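Side-chain contact in hypothetical protein PA1835 (Pseudomonas aeruginosa, PDB 1YOC), which is of unknown function but belongs to the hotdog-fold DUF4442 family and may be related to PaaI-type thioesterases: residues B[114-117]-B[123-126]. Sequence-based numbering, arbitrary orientation.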
# COMPACT_ATOMS: atom_id res chain seq x y z
N ILE B 114 3.39 22.86 -5.73
CA ILE B 114 2.00 22.65 -6.13
C ILE B 114 1.15 23.91 -5.98
O ILE B 114 1.36 24.68 -5.05
CB ILE B 114 1.40 21.51 -5.23
CG1 ILE B 114 1.99 20.18 -5.69
CG2 ILE B 114 -0.16 21.43 -5.34
CD1 ILE B 114 1.79 19.02 -4.69
N ASP B 115 0.25 24.16 -6.94
CA ASP B 115 -0.66 25.30 -6.82
C ASP B 115 -1.87 24.74 -6.03
O ASP B 115 -2.79 24.10 -6.57
CB ASP B 115 -1.08 25.77 -8.21
CG ASP B 115 -2.13 26.87 -8.17
OD1 ASP B 115 -2.58 27.26 -7.07
OD2 ASP B 115 -2.49 27.33 -9.28
N TRP B 116 -1.84 24.95 -4.72
CA TRP B 116 -2.86 24.41 -3.84
C TRP B 116 -4.21 25.08 -3.95
O TRP B 116 -5.18 24.63 -3.33
CB TRP B 116 -2.39 24.46 -2.38
CG TRP B 116 -1.25 23.55 -2.09
CD1 TRP B 116 0.03 23.90 -1.85
CD2 TRP B 116 -1.31 22.11 -2.03
NE1 TRP B 116 0.81 22.76 -1.62
CE2 TRP B 116 -0.00 21.65 -1.72
CE3 TRP B 116 -2.33 21.17 -2.20
CZ2 TRP B 116 0.30 20.30 -1.58
CZ3 TRP B 116 -2.03 19.81 -2.07
CH2 TRP B 116 -0.72 19.40 -1.76
N GLN B 117 -4.29 26.15 -4.72
CA GLN B 117 -5.59 26.79 -4.87
C GLN B 117 -6.31 26.26 -6.11
O GLN B 117 -7.49 26.55 -6.31
CB GLN B 117 -5.44 28.32 -4.93
CG GLN B 117 -5.52 29.00 -3.56
CD GLN B 117 -4.39 28.59 -2.64
OE1 GLN B 117 -3.22 28.74 -2.99
NE2 GLN B 117 -4.73 28.06 -1.45
N VAL B 123 -0.63 16.39 -8.32
CA VAL B 123 0.23 15.23 -8.13
C VAL B 123 1.20 15.51 -6.99
O VAL B 123 2.10 16.34 -7.09
CB VAL B 123 0.99 14.88 -9.46
CG1 VAL B 123 1.77 13.58 -9.31
CG2 VAL B 123 -0.04 14.80 -10.62
N VAL B 124 1.00 14.82 -5.87
CA VAL B 124 1.83 15.02 -4.69
C VAL B 124 3.01 14.05 -4.63
O VAL B 124 2.85 12.82 -4.66
CB VAL B 124 0.99 14.83 -3.44
CG1 VAL B 124 1.85 15.09 -2.21
CG2 VAL B 124 -0.24 15.74 -3.51
N PRO B 125 4.24 14.58 -4.53
CA PRO B 125 5.42 13.72 -4.47
C PRO B 125 5.80 13.33 -3.04
O PRO B 125 5.60 14.09 -2.09
CB PRO B 125 6.53 14.59 -5.10
CG PRO B 125 6.18 15.96 -4.53
CD PRO B 125 4.61 16.00 -4.66
N VAL B 126 6.35 12.13 -2.91
CA VAL B 126 6.82 11.66 -1.61
C VAL B 126 8.11 10.87 -1.84
O VAL B 126 8.22 10.09 -2.79
CB VAL B 126 5.82 10.67 -0.93
CG1 VAL B 126 6.37 10.24 0.43
CG2 VAL B 126 4.42 11.34 -0.73
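Ile114 reaches Val124 end-on. The terminal methyl CD1 of Ile114 lies 4.0 Å from Val124 CG2 and also meets the strand backbone, 3.6 Å from Val123 O. Pro125 adds its ring carbon CD, 4.1 Å from Ile114 CD1. One methyl thus sits against three consecutive strand residues. The Ile114 chain is extended (chi2 165°), which carries CD1 out to the strand. The other branch, CG2, stands anti to the backbone N and turns to Trp116. Ile114 CG2 lies over the centre of the Trp116 indole, 3.5 Å above its plane, a CH-pi contact. Trp116 and Val124 cross at about a right angle, and the far ring corner CH2 of Trp116 comes within 4.1 Å of Val124 CG2. That same valine methyl therefore touches Ile114 and Trp116 alike. Trp116 NE1 donates a hydrogen bond to the backbone O of Gly111, which satisfies the polar atom of this buried ring. Asp115 OD1 accepts from Gln117 N (3.1 Å), an Asx turn. Met77 of helix 63-81 contacts both Trp116 and Val124. The arrangement is a loop between antiparallel strands 105-110 and 120-130 folding its apolar side chains back onto the second strand, beside the long helix that the sheet wraps in a hotdog fold.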